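Local coordinates for protein member of s1p family of ribosomal proteins (Pyrococcus furiosus, PDB 5YH1) that belongs to the DHH family and, in this manganese-binding DHH-domain portion of a longer protein, probably acts as an exonuclease on nucleic acids, at residues A[46-51]-A[56-61]; A[71-76]-A[280-285]; A[77-82]-A[95-100]. All coordinates share one frame; numbering follows the deposited sequence.

Contact 1. Residues A[46-51]-A[56-61]; sequences FMIRRA and RPIILR
Ala-51 and Arg-56 meet at the flat carbonyl group of Ala-51, where Arg-56 N donates to Ala-51 O over 2.9 Å, the donor standing 20° from the carbonyl plane. The C=O...N angle is 155° and the N-H...O angle 146°, so the bond is moderately bent. Arg-56 CB rests beside the same oxygen at 3.5 Å from Ala-51 O. The second flat group, the guanidinium of Arg-56, finds its polar partners outside the two segments: NE makes a salt bridge to Glu-54, and NH1 bonds to Leu-130 O. Apolar packing takes over farther along. Ile-58 CG1 lies 4.1 Å from Ala-51 CB, and its terminal CD1 reaches Ile-48 CG2 at 4.1 Å, the two isoleucine side chains crossing at about a right angle. Ile-48 turns CG2 that way by holding it anti to its own backbone N. These contacts dock the last turns of helix 32-53 on the start of strand 58-63, in the parallel sheet, and on the residue before it. Chemically, the single backbone bond ties the end of the helix to the residue that leads into the strand, whereas the methyl contacts seal a buried helix-sheet interface without needing any polar partner.

Contact 2. Residues A[71-76]-A[280-285]; sequences AGVALE and LLITGN
Val-73 holds CG1 anti to its backbone N (chi1 174°), which turns this methyl to both Leu-280 and Ile-282. Ile-282 answers from a less common rotamer, with CG1 set between its backbone N and carbonyl carbon (chi1 66°), and the extended remainder of the chain carries CD1 to the valine. The outcome is the closest approach of the pair of segments, 3.6 Å from Val-73 CG1 to Ile-282 CD1, the two side chains crossing obliquely. Leu-280 comes from another direction and meets Val-73 tip to tip. Its CD1 sits 3.8 Å from Val-73 CB and 3.9 Å from Val-73 CG1, with Val-73 CG2 a little farther at 4.1 Å from the same Leu-280 methyl. One leucine methyl therefore touches all three side-chain carbons of the valine.

The segment 280-285 links helix 276-279 to helix 286-311, and its backbone is organised by local motifs. Leu-281 adopts positive phi (63°) in a Schellman motif that closes the preceding helix. Thr-283 OG1 accepts from Asn-285 N at 3.1 Å, an ST turn, and Asn-285 is the N-cap of the next helix, its OD1 bonding Arg-288 N. On either side of Leu-281 in the sequence, Leu-280 and Ile-282 direct their side chains at helix 66-86 of the DHH domain. Leu-221, on helix 221-229, touches both of them as well, while Ile-276 adds a further contact to Val-73. The metal ligands are not part of this packing: the side chain of Leu-280 lies about 10 Å from that of Asp-67 and about 13 Å from the bound manganese ion.

Contact 3. Residues A[77-82]-A[95-100]; sequences TAIIPL and HLFKRR
Phe-97 meets Ile-79 and Ile-80, two successive residues of helix 66-86, both on one side of its ring plane, and each isoleucine side chain crosses that of the phenylalanine at about a right angle. Their methyls meet the ring obliquely. Ile-79 serves the CD1-CE1 side: its CG2 is 3.9 Å from Phe-97 CD1, and its CD1 is 3.9 Å from Phe-97 CE1. Ile-80 works near the root of the ring, its CD1 lying 3.8 Å from Phe-97 CD2 and 3.9 Å from Phe-97 CB. A bend at chi2 (-57°) folds Ile-80 CD1 over to this place, although the CB of the residue does not itself face the strand. Phe-97, with CG anti to its backbone N (chi1 180°), points the ring from the strand toward the helix. An alanine here would take away the ring, and Ile-79 and Ile-80 would probably face a gap between helix and sheet. Strand 97-102 lies at one border of the parallel sheet as counted within this chain, pairing with strand 58-63, and the connection between those two parallel neighbours runs through helix 66-86 and the short helix 92-96, a beta-alpha-beta crossover. Phe-97 also packs on Ile-58 and Leu-60 of the adjoining strand and on Glu-76 and Ile-83 of helix 66-86, while Ile-79 continues to Ile-52 of helix 32-53.

How the contacts relate
All three contacts are buried, but contact 1 includes the partly exposed Arg-56, whereas every touching residue of contacts 2 and 3 is buried. Contact 1 joins a helix to the strand that follows it and is the one that adds a backbone hydrogen bond; contacts 2 and 3 are purely apolar across their segments. Helix 66-86 serves both of these, using Val-73 for the segment 280-285 and Ile-79 and Ile-80, nearly two turns farther on, for strand 97-102. The salt bridge from Glu-76 OE2 to Arg-99 NE, at 2.6 Å, ties contact 2 to contact 3. Contacts 1 and 3 share neighbouring sheet strands, and their apolar side chains meet, Ile-48 CG2 lying 3.8 Å from Ile-79 CD1.

Contact 1. Residues A[46-51]-A[56-61]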
ATOM      1  N   PHE A  46      12.050 -34.447   3.179  1.00 29.89           N
ATOM      2  CA  PHE A  46      13.500 -34.546   3.037  1.00 30.37           C
ATOM      3  C   PHE A  46      14.112 -33.192   2.650  1.00 29.66           C
ATOM      4  O   PHE A  46      15.066 -32.734   3.277  1.00 28.35           O
ATOM      5  CB  PHE A  46      13.881 -35.611   1.992  1.00 31.70           C
ATOM      6  CG  PHE A  46      15.333 -35.573   1.591  1.00 32.60           C
ATOM      7  CD1 PHE A  46      16.298 -36.212   2.357  1.00 33.50           C
ATOM      8  CD2 PHE A  46      15.741 -34.878   0.459  1.00 33.48           C
ATOM      9  CE1 PHE A  46      17.641 -36.161   1.993  1.00 34.00           C
ATOM     10  CE2 PHE A  46      17.080 -34.825   0.096  1.00 33.73           C
ATOM     11  CZ  PHE A  46      18.030 -35.467   0.867  1.00 33.65           C
HETATM   12  N   MSE A  47      13.558 -32.556   1.621  1.00 29.14           N
HETATM   13  CA  MSE A  47      14.096 -31.273   1.148  1.00 30.19           C
HETATM   14  C   MSE A  47      13.995 -30.201   2.202  1.00 28.76           C
HETATM   15  O   MSE A  47      14.926 -29.423   2.394  1.00 29.32           O
HETATM   16  CB  MSE A  47      13.391 -30.852  -0.133  1.00 32.52           C
HETATM   17  CG  MSE A  47      13.949 -31.656  -1.301  1.00 35.20           C
HETATM   18 SE   MSE A  47      12.945 -31.254  -2.940  0.94 43.64          SE
HETATM   19  CE  MSE A  47      13.781 -29.491  -3.262  1.00 42.28           C
ATOM     20  N   ILE A  48      12.879 -30.160   2.920  1.00 28.03           N
ATOM     21  CA  ILE A  48      12.687 -29.141   3.946  1.00 26.93           C
ATOM     22  C   ILE A  48      13.658 -29.369   5.105  1.00 27.58           C
ATOM     23  O   ILE A  48      14.349 -28.433   5.534  1.00 26.17           O
ATOM     24  CB  ILE A  48      11.207 -29.056   4.388  1.00 26.87           C
ATOM     25  CG1 ILE A  48      10.382 -28.438   3.253  1.00 27.42           C
ATOM     26  CG2 ILE A  48      11.042 -28.224   5.648  1.00 27.09           C
ATOM     27  CD1 ILE A  48       8.889 -28.630   3.375  1.00 28.10           C
ATOM     28  N   ARG A  49      13.743 -30.611   5.578  1.00 28.13           N
ATOM     29  CA  ARG A  49      14.656 -30.959   6.676  1.00 28.76           C
ATOM     30  C   ARG A  49      16.116 -30.674   6.307  1.00 28.72           C
ATOM     31  O   ARG A  49      16.892 -30.216   7.137  1.00 28.50           O
ATOM     32  CB  ARG A  49      14.498 -32.438   7.069  1.00 29.75           C
ATOM     33  CG  ARG A  49      13.216 -32.773   7.821  1.00 30.57           C
ATOM     34  CD  ARG A  49      12.987 -34.281   7.871  1.00 32.14           C
ATOM     35  NE  ARG A  49      14.121 -34.985   8.483  1.00 32.76           N
ATOM     36  CZ  ARG A  49      14.364 -35.037   9.792  1.00 32.53           C
ATOM     37  NH1 ARG A  49      13.562 -34.453  10.663  1.00 33.48           N
ATOM     38  NH2 ARG A  49      15.421 -35.685  10.237  1.00 33.56           N
ATOM     39  N   ARG A  50      16.484 -30.940   5.061  1.00 29.37           N
ATOM     40  CA  ARG A  50      17.860 -30.725   4.619  1.00 31.82           C
ATOM     41  C   ARG A  50      18.226 -29.239   4.636  1.00 31.91           C
ATOM     42  O   ARG A  50      19.293 -28.864   5.142  1.00 32.54           O
ATOM     43  CB  ARG A  50      18.088 -31.317   3.228  1.00 33.62           C
ATOM     44  CG  ARG A  50      19.554 -31.595   2.955  1.00 37.05           C
ATOM     45  CD  ARG A  50      19.797 -32.148   1.559  1.00 39.69           C
ATOM     46  NE  ARG A  50      21.166 -32.659   1.442  1.00 44.01           N
ATOM     47  CZ  ARG A  50      22.261 -31.900   1.340  1.00 46.27           C
ATOM     48  NH1 ARG A  50      22.170 -30.569   1.334  1.00 45.16           N
ATOM     49  NH2 ARG A  50      23.462 -32.476   1.245  1.00 45.83           N
ATOM     50  N   ALA A  51      17.338 -28.402   4.102  1.00 30.12           N
ATOM     51  CA  ALA A  51      17.508 -26.951   4.181  1.00 29.66           C
ATOM     52  C   ALA A  51      17.724 -26.500   5.624  1.00 29.86           C
ATOM     53  O   ALA A  51      18.628 -25.714   5.902  1.00 29.71           O
ATOM     54  CB  ALA A  51      16.310 -26.237   3.580  1.00 29.97           C
ATOM     55  N   ARG A  56      20.102 -23.261   5.705  1.00 29.59           N
ATOM     56  CA  ARG A  56      19.571 -22.537   4.559  1.00 29.71           C
ATOM     57  C   ARG A  56      18.216 -21.934   4.927  1.00 29.35           C
ATOM     58  O   ARG A  56      17.398 -22.609   5.558  1.00 30.67           O
ATOM     59  CB  ARG A  56      19.410 -23.488   3.377  1.00 29.20           C
ATOM     60  CG  ARG A  56      18.859 -22.828   2.121  1.00 30.16           C
ATOM     61  CD  ARG A  56      18.648 -23.834   1.002  1.00 29.73           C
ATOM     62  NE  ARG A  56      19.879 -24.549   0.662  1.00 30.46           N
ATOM     63  CZ  ARG A  56      20.768 -24.171  -0.263  1.00 33.10           C
ATOM     64  NH1 ARG A  56      20.606 -23.070  -0.992  1.00 32.08           N
ATOM     65  NH2 ARG A  56      21.844 -24.921  -0.469  1.00 33.69           N
ATOM     66  N   PRO A  57      17.959 -20.675   4.525  1.00 28.50           N
ATOM     67  CA  PRO A  57      16.648 -20.104   4.823  1.00 28.12           C
ATOM     68  C   PRO A  57      15.530 -20.755   4.030  1.00 27.96           C
ATOM     69  O   PRO A  57      15.775 -21.382   2.997  1.00 27.75           O
ATOM     70  CB  PRO A  57      16.784 -18.623   4.434  1.00 28.37           C
ATOM     71  CG  PRO A  57      18.010 -18.513   3.613  1.00 28.68           C
ATOM     72  CD  PRO A  57      18.869 -19.712   3.877  1.00 28.58           C
ATOM     73  N   ILE A  58      14.312 -20.615   4.545  1.00 27.69           N
ATOM     74  CA  ILE A  58      13.118 -21.125   3.908  1.00 26.82           C
ATOM     75  C   ILE A  58      12.111 -19.992   3.784  1.00 25.79           C
ATOM     76  O   ILE A  58      11.874 -19.257   4.743  1.00 24.48           O
ATOM     77  CB  ILE A  58      12.513 -22.273   4.739  1.00 28.35           C
ATOM     78  CG1 ILE A  58      13.464 -23.470   4.743  1.00 29.85           C
ATOM     79  CG2 ILE A  58      11.134 -22.669   4.213  1.00 28.21           C
ATOM     80  CD1 ILE A  58      13.025 -24.591   5.668  1.00 31.08           C
ATOM     81  N   ILE A  59      11.534 -19.851   2.595  1.00 26.33           N
ATOM     82  CA  ILE A  59      10.371 -18.997   2.392  1.00 27.96           C
ATOM     83  C   ILE A  59       9.175 -19.898   2.154  1.00 26.27           C
ATOM     84  O   ILE A  59       9.186 -20.720   1.232  1.00 25.51           O
ATOM     85  CB  ILE A  59      10.477 -18.113   1.141  1.00 29.27           C
ATOM     86  CG1 ILE A  59      11.754 -17.310   1.145  1.00 32.72           C
ATOM     87  CG2 ILE A  59       9.280 -17.169   1.062  1.00 29.52           C
ATOM     88  CD1 ILE A  59      11.956 -16.594  -0.176  1.00 35.29           C
ATOM     89  N   LEU A  60       8.147 -19.725   2.976  1.00 25.75           N
ATOM     90  CA  LEU A  60       6.887 -20.438   2.802  1.00 25.60           C
ATOM     91  C   LEU A  60       5.792 -19.458   2.380  1.00 24.45           C
ATOM     92  O   LEU A  60       5.408 -18.574   3.142  1.00 24.81           O
ATOM     93  CB  LEU A  60       6.515 -21.183   4.089  1.00 26.19           C
ATOM     94  CG  LEU A  60       5.462 -22.286   3.952  1.00 27.44           C
ATOM     95  CD1 LEU A  60       5.491 -23.211   5.147  1.00 28.46           C
ATOM     96  CD2 LEU A  60       4.063 -21.714   3.788  1.00 28.54           C
ATOM     97  N   ARG A  61       5.308 -19.623   1.154  1.00 24.90           N
ATOM     98  CA  ARG A  61       4.181 -18.859   0.619  1.00 24.82           C
ATOM     99  C   ARG A  61       2.933 -19.712   0.684  1.00 24.68           C
ATOM    100  O   ARG A  61       2.974 -20.886   0.302  1.00 24.78           O
ATOM    101  CB  ARG A  61       4.423 -18.514  -0.845  1.00 25.48           C
ATOM    102  CG  ARG A  61       5.355 -17.349  -1.072  1.00 26.54           C
ATOM    103  CD  ARG A  61       4.559 -16.083  -1.294  1.00 27.09           C
ATOM    104  NE  ARG A  61       5.407 -14.899  -1.263  1.00 26.91           N
ATOM    105  CZ  ARG A  61       4.970 -13.683  -0.958  1.00 27.94           C
ATOM    106  NH1 ARG A  61       3.690 -13.478  -0.665  1.00 29.87           N
ATOM    107  NH2 ARG A  61       5.811 -12.664  -0.957  1.00 27.86           N
TER

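Contact 2. Residues A[71-76]-A[280-285]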
ATOM      1  N   ALA A  71      -2.458 -24.730   6.637  1.00 23.27           N
ATOM      2  CA  ALA A  71      -1.363 -25.481   6.022  1.00 23.31           C
ATOM      3  C   ALA A  71      -0.020 -24.834   6.319  1.00 23.64           C
ATOM      4  O   ALA A  71       0.925 -25.501   6.741  1.00 24.21           O
ATOM      5  CB  ALA A  71      -1.578 -25.578   4.522  1.00 24.00           C
ATOM      6  N   GLY A  72       0.061 -23.525   6.124  1.00 23.82           N
ATOM      7  CA  GLY A  72       1.297 -22.808   6.392  1.00 23.54           C
ATOM      8  C   GLY A  72       1.727 -22.905   7.835  1.00 23.89           C
ATOM      9  O   GLY A  72       2.917 -23.117   8.128  1.00 23.61           O
ATOM     10  N   VAL A  73       0.768 -22.760   8.749  1.00 23.86           N
ATOM     11  CA  VAL A  73       1.089 -22.780  10.177  1.00 25.24           C
ATOM     12  C   VAL A  73       1.453 -24.196  10.633  1.00 24.63           C
ATOM     13  O   VAL A  73       2.334 -24.366  11.471  1.00 25.14           O
ATOM     14  CB  VAL A  73      -0.048 -22.169  11.041  1.00 25.70           C
ATOM     15  CG1 VAL A  73       0.247 -22.330  12.526  1.00 25.86           C
ATOM     16  CG2 VAL A  73      -0.211 -20.703  10.702  1.00 25.97           C
ATOM     17  N   ALA A  74       0.796 -25.203  10.070  1.00 25.23           N
ATOM     18  CA  ALA A  74       1.194 -26.600  10.319  1.00 26.17           C
ATOM     19  C   ALA A  74       2.684 -26.801  10.026  1.00 26.59           C
ATOM     20  O   ALA A  74       3.432 -27.313  10.861  1.00 25.92           O
ATOM     21  CB  ALA A  74       0.358 -27.556   9.478  1.00 25.81           C
ATOM     22  N   LEU A  75       3.117 -26.370   8.844  1.00 27.38           N
ATOM     23  CA  LEU A  75       4.515 -26.539   8.436  1.00 26.72           C
ATOM     24  C   LEU A  75       5.472 -25.723   9.302  1.00 26.29           C
ATOM     25  O   LEU A  75       6.518 -26.224   9.724  1.00 25.43           O
ATOM     26  CB  LEU A  75       4.680 -26.200   6.953  1.00 26.54           C
ATOM     27  CG  LEU A  75       3.945 -27.207   6.066  1.00 26.60           C
ATOM     28  CD1 LEU A  75       3.696 -26.651   4.674  1.00 27.19           C
ATOM     29  CD2 LEU A  75       4.701 -28.528   5.998  1.00 27.00           C
ATOM     30  N   GLU A  76       5.100 -24.479   9.595  1.00 27.18           N
ATOM     31  CA  GLU A  76       5.904 -23.614  10.466  1.00 27.14           C
ATOM     32  C   GLU A  76       6.105 -24.235  11.852  1.00 27.03           C
ATOM     33  O   GLU A  76       7.202 -24.168  12.434  1.00 26.20           O
ATOM     34  CB  GLU A  76       5.256 -22.210  10.575  1.00 28.39           C
ATOM     35  CG  GLU A  76       5.892 -21.291  11.610  1.00 29.36           C
ATOM     36  CD  GLU A  76       5.384 -19.847  11.570  1.00 31.05           C
ATOM     37  OE1 GLU A  76       5.650 -19.113  12.537  1.00 33.29           O
ATOM     38  OE2 GLU A  76       4.744 -19.415  10.593  1.00 31.49           O
ATOM     39  N   LEU A 280      -6.033 -21.102  15.927  1.00 26.35           N
ATOM     40  CA  LEU A 280      -5.922 -22.492  15.477  1.00 26.66           C
ATOM     41  C   LEU A 280      -5.739 -23.510  16.610  1.00 28.07           C
ATOM     42  O   LEU A 280      -5.684 -24.720  16.347  1.00 28.15           O
ATOM     43  CB  LEU A 280      -4.750 -22.635  14.505  1.00 25.73           C
ATOM     44  CG  LEU A 280      -4.949 -22.041  13.121  1.00 25.28           C
ATOM     45  CD1 LEU A 280      -3.640 -22.139  12.363  1.00 25.29           C
ATOM     46  CD2 LEU A 280      -6.082 -22.724  12.363  1.00 24.75           C
ATOM     47  N   LEU A 281      -5.614 -23.011  17.844  1.00 29.02           N
ATOM     48  CA  LEU A 281      -5.485 -23.817  19.054  1.00 30.29           C
ATOM     49  C   LEU A 281      -4.213 -24.656  19.045  1.00 31.55           C
ATOM     50  O   LEU A 281      -4.268 -25.851  19.279  1.00 30.18           O
ATOM     51  CB  LEU A 281      -6.724 -24.708  19.269  1.00 30.98           C
ATOM     52  CG  LEU A 281      -6.923 -25.267  20.696  1.00 31.35           C
ATOM     53  CD1 LEU A 281      -7.551 -24.226  21.593  1.00 30.98           C
ATOM     54  CD2 LEU A 281      -7.792 -26.516  20.702  1.00 32.94           C
ATOM     55  N   ILE A 282      -3.065 -24.046  18.759  1.00 32.35           N
ATOM     56  CA  ILE A 282      -1.809 -24.803  18.805  1.00 33.98           C
ATOM     57  C   ILE A 282      -0.864 -24.346  19.894  1.00 33.52           C
ATOM     58  O   ILE A 282       0.251 -24.845  19.990  1.00 37.40           O
ATOM     59  CB  ILE A 282      -1.073 -24.839  17.451  1.00 35.62           C
ATOM     60  CG1 ILE A 282      -0.581 -23.453  17.044  1.00 36.86           C
ATOM     61  CG2 ILE A 282      -1.978 -25.422  16.374  1.00 35.92           C
ATOM     62  CD1 ILE A 282       0.457 -23.502  15.943  1.00 38.17           C
ATOM     63  N   THR A 283      -1.298 -23.391  20.699  1.00 33.79           N
ATOM     64  CA  THR A 283      -0.580 -23.017  21.902  1.00 34.78           C
ATOM     65  C   THR A 283      -1.341 -23.617  23.081  1.00 37.01           C
ATOM     66  O   THR A 283      -2.494 -24.047  22.956  1.00 39.10           O
ATOM     67  CB  THR A 283      -0.508 -21.479  22.077  1.00 34.32           C
ATOM     68  OG1 THR A 283      -1.789 -20.967  22.449  1.00 32.83           O
ATOM     69  CG2 THR A 283      -0.066 -20.795  20.800  1.00 33.23           C
ATOM     70  N   GLY A 284      -0.716 -23.627  24.240  1.00 38.16           N
ATOM     71  CA  GLY A 284      -1.419 -24.054  25.437  1.00 37.65           C
ATOM     72  C   GLY A 284      -2.320 -22.990  26.036  1.00 37.82           C
ATOM     73  O   GLY A 284      -2.905 -23.212  27.090  1.00 40.28           O
ATOM     74  N   ASN A 285      -2.455 -21.836  25.385  1.00 37.56           N
ATOM     75  CA  ASN A 285      -3.227 -20.735  25.956  1.00 35.10           C
ATOM     76  C   ASN A 285      -4.706 -20.795  25.569  1.00 35.82           C
ATOM     77  O   ASN A 285      -5.178 -20.026  24.726  1.00 35.12           O
ATOM     78  CB  ASN A 285      -2.605 -19.399  25.559  1.00 33.65           C
ATOM     79  CG  ASN A 285      -3.090 -18.255  26.425  1.00 32.88           C
ATOM     80  OD1 ASN A 285      -4.171 -18.316  27.027  1.00 31.06           O
ATOM     81  ND2 ASN A 285      -2.296 -17.198  26.490  1.00 32.14           N
TER

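Contact 3. Residues A[77-82]-A[95-100]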
ATOM      1  N   THR A  77       5.044 -24.841  12.381  1.00 26.72           N
ATOM      2  CA  THR A  77       5.071 -25.430  13.715  1.00 26.63           C
ATOM      3  C   THR A  77       6.070 -26.594  13.805  1.00 28.05           C
ATOM      4  O   THR A  77       6.712 -26.782  14.829  1.00 29.20           O
ATOM      5  CB  THR A  77       3.655 -25.882  14.125  1.00 26.95           C
ATOM      6  OG1 THR A  77       2.776 -24.756  14.078  1.00 25.42           O
ATOM      7  CG2 THR A  77       3.634 -26.467  15.532  1.00 27.09           C
ATOM      8  N   ALA A  78       6.212 -27.355  12.723  1.00 29.44           N
ATOM      9  CA  ALA A  78       7.203 -28.438  12.638  1.00 29.16           C
ATOM     10  C   ALA A  78       8.629 -27.919  12.380  1.00 29.99           C
ATOM     11  O   ALA A  78       9.601 -28.442  12.914  1.00 28.85           O
ATOM     12  CB  ALA A  78       6.805 -29.401  11.531  1.00 28.83           C
ATOM     13  N   ILE A  79       8.744 -26.894  11.544  1.00 30.47           N
ATOM     14  CA  ILE A  79      10.044 -26.379  11.107  1.00 29.66           C
ATOM     15  C   ILE A  79      10.785 -25.591  12.192  1.00 30.70           C
ATOM     16  O   ILE A  79      11.974 -25.825  12.427  1.00 30.89           O
ATOM     17  CB  ILE A  79       9.875 -25.511   9.835  1.00 29.67           C
ATOM     18  CG1 ILE A  79       9.503 -26.406   8.659  1.00 28.33           C
ATOM     19  CG2 ILE A  79      11.154 -24.739   9.511  1.00 30.28           C
ATOM     20  CD1 ILE A  79       8.854 -25.680   7.508  1.00 29.26           C
ATOM     21  N   ILE A  80      10.089 -24.668  12.852  1.00 31.51           N
ATOM     22  CA  ILE A  80      10.736 -23.743  13.797  1.00 33.06           C
ATOM     23  C   ILE A  80      11.533 -24.463  14.897  1.00 34.87           C
ATOM     24  O   ILE A  80      12.683 -24.099  15.147  1.00 34.36           O
ATOM     25  CB  ILE A  80       9.724 -22.744  14.421  1.00 33.40           C
ATOM     26  CG1 ILE A  80       9.196 -21.753  13.373  1.00 34.28           C
ATOM     27  CG2 ILE A  80      10.336 -21.989  15.591  1.00 34.17           C
ATOM     28  CD1 ILE A  80      10.255 -20.946  12.665  1.00 35.97           C
ATOM     29  N   PRO A  81      10.937 -25.481  15.557  1.00 36.29           N
ATOM     30  CA  PRO A  81      11.706 -26.213  16.577  1.00 36.67           C
ATOM     31  C   PRO A  81      12.996 -26.849  16.062  1.00 37.06           C
ATOM     32  O   PRO A  81      13.992 -26.857  16.781  1.00 39.21           O
ATOM     33  CB  PRO A  81      10.730 -27.294  17.058  1.00 36.44           C
ATOM     34  CG  PRO A  81       9.382 -26.739  16.777  1.00 36.53           C
ATOM     35  CD  PRO A  81       9.524 -25.899  15.537  1.00 35.68           C
ATOM     36  N   LEU A  82      12.978 -27.394  14.848  1.00 37.21           N
ATOM     37  CA  LEU A  82      14.184 -27.979  14.273  1.00 38.72           C
ATOM     38  C   LEU A  82      15.236 -26.901  14.028  1.00 39.59           C
ATOM     39  O   LEU A  82      16.407 -27.095  14.332  1.00 39.77           O
ATOM     40  CB  LEU A  82      13.891 -28.719  12.964  1.00 39.10           C
ATOM     41  CG  LEU A  82      13.063 -30.000  13.038  1.00 40.50           C
ATOM     42  CD1 LEU A  82      13.058 -30.680  11.679  1.00 40.37           C
ATOM     43  CD2 LEU A  82      13.584 -30.951  14.115  1.00 41.45           C
ATOM     44  N   HIS A  95      15.162 -15.310  11.385  1.00 39.88           N
ATOM     45  CA  HIS A  95      15.890 -14.977  10.181  1.00 38.81           C
ATOM     46  C   HIS A  95      15.805 -16.058   9.099  1.00 36.67           C
ATOM     47  O   HIS A  95      15.733 -15.737   7.917  1.00 36.05           O
ATOM     48  CB  HIS A  95      17.349 -14.703  10.520  1.00 39.58           C
ATOM     49  CG  HIS A  95      18.148 -14.268   9.342  1.00 41.83           C
ATOM     50  ND1 HIS A  95      17.834 -13.140   8.617  1.00 44.37           N
ATOM     51  CD2 HIS A  95      19.218 -14.826   8.731  1.00 43.65           C
ATOM     52  CE1 HIS A  95      18.689 -13.011   7.618  1.00 46.19           C
ATOM     53  NE2 HIS A  95      19.540 -14.021   7.668  1.00 45.84           N
ATOM     54  N   LEU A  96      15.823 -17.326   9.505  1.00 34.47           N
ATOM     55  CA  LEU A  96      15.938 -18.443   8.569  1.00 34.23           C
ATOM     56  C   LEU A  96      14.593 -19.085   8.187  1.00 33.29           C
ATOM     57  O   LEU A  96      14.556 -20.105   7.478  1.00 32.74           O
ATOM     58  CB  LEU A  96      16.893 -19.492   9.136  1.00 34.23           C
ATOM     59  CG  LEU A  96      18.335 -19.022   9.340  1.00 35.29           C
ATOM     60  CD1 LEU A  96      19.143 -20.104  10.037  1.00 35.60           C
ATOM     61  CD2 LEU A  96      18.979 -18.637   8.018  1.00 35.46           C
ATOM     62  N   PHE A  97      13.496 -18.489   8.643  1.00 31.46           N
ATOM     63  CA  PHE A  97      12.175 -18.888   8.193  1.00 29.78           C
ATOM     64  C   PHE A  97      11.242 -17.692   8.048  1.00 30.03           C
ATOM     65  O   PHE A  97      11.097 -16.891   8.974  1.00 32.53           O
ATOM     66  CB  PHE A  97      11.554 -19.905   9.146  1.00 29.14           C
ATOM     67  CG  PHE A  97      10.181 -20.347   8.732  1.00 27.64           C
ATOM     68  CD1 PHE A  97      10.020 -21.371   7.820  1.00 27.06           C
ATOM     69  CD2 PHE A  97       9.050 -19.717   9.237  1.00 28.03           C
ATOM     70  CE1 PHE A  97       8.765 -21.778   7.417  1.00 26.54           C
ATOM     71  CE2 PHE A  97       7.785 -20.118   8.840  1.00 26.62           C
ATOM     72  CZ  PHE A  97       7.645 -21.151   7.931  1.00 26.87           C
ATOM     73  N   LYS A  98      10.588 -17.605   6.894  1.00 29.30           N
ATOM     74  CA  LYS A  98       9.607 -16.569   6.618  1.00 29.06           C
ATOM     75  C   LYS A  98       8.338 -17.176   6.042  1.00 26.88           C
ATOM     76  O   LYS A  98       8.399 -17.960   5.100  1.00 26.93           O
ATOM     77  CB  LYS A  98      10.176 -15.569   5.611  1.00 31.22           C
ATOM     78  CG  LYS A  98      11.376 -14.791   6.120  1.00 32.71           C
ATOM     79  CD  LYS A  98      10.950 -13.796   7.192  1.00 33.77           C
ATOM     80  CE  LYS A  98      12.124 -13.364   8.051  1.00 35.39           C
ATOM     81  NZ  LYS A  98      13.137 -12.630   7.269  1.00 36.31           N
ATOM     82  N   ARG A  99       7.191 -16.798   6.605  1.00 25.66           N
ATOM     83  CA  ARG A  99       5.894 -17.201   6.087  1.00 24.78           C
ATOM     84  C   ARG A  99       5.198 -15.960   5.533  1.00 24.35           C
ATOM     85  O   ARG A  99       5.043 -14.970   6.243  1.00 23.61           O
ATOM     86  CB  ARG A  99       5.064 -17.878   7.187  1.00 23.90           C
ATOM     87  CG  ARG A  99       3.736 -18.446   6.714  1.00 23.93           C
ATOM     88  CD  ARG A  99       3.035 -19.255   7.795  1.00 24.04           C
ATOM     89  NE  ARG A  99       2.868 -18.493   9.034  1.00 23.33           N
ATOM     90  CZ  ARG A  99       1.959 -17.546   9.239  1.00 22.66           C
ATOM     91  NH1 ARG A  99       1.097 -17.230   8.299  1.00 23.53           N
ATOM     92  NH2 ARG A  99       1.906 -16.916  10.399  1.00 22.94           N
ATOM     93  N   ARG A 100       4.779 -16.027   4.267  1.00 25.07           N
ATOM     94  CA  ARG A 100       4.160 -14.895   3.576  1.00 25.44           C
ATOM     95  C   ARG A 100       2.879 -15.313   2.874  1.00 25.74           C
ATOM     96  O   ARG A 100       2.921 -16.149   1.974  1.00 27.09           O
ATOM     97  CB  ARG A 100       5.127 -14.314   2.550  1.00 25.27           C
ATOM     98  CG  ARG A 100       6.369 -13.737   3.187  1.00 26.05           C
ATOM     99  CD  ARG A 100       7.380 -13.226   2.172  1.00 26.94           C
ATOM    100  NE  ARG A 100       8.565 -12.741   2.882  1.00 26.58           N
ATOM    101  CZ  ARG A 100       9.820 -12.834   2.455  1.00 26.61           C
ATOM    102  NH1 ARG A 100      10.121 -13.375   1.271  1.00 25.94           N
ATOM    103  NH2 ARG A 100      10.787 -12.375   3.229  1.00 26.99           N
TER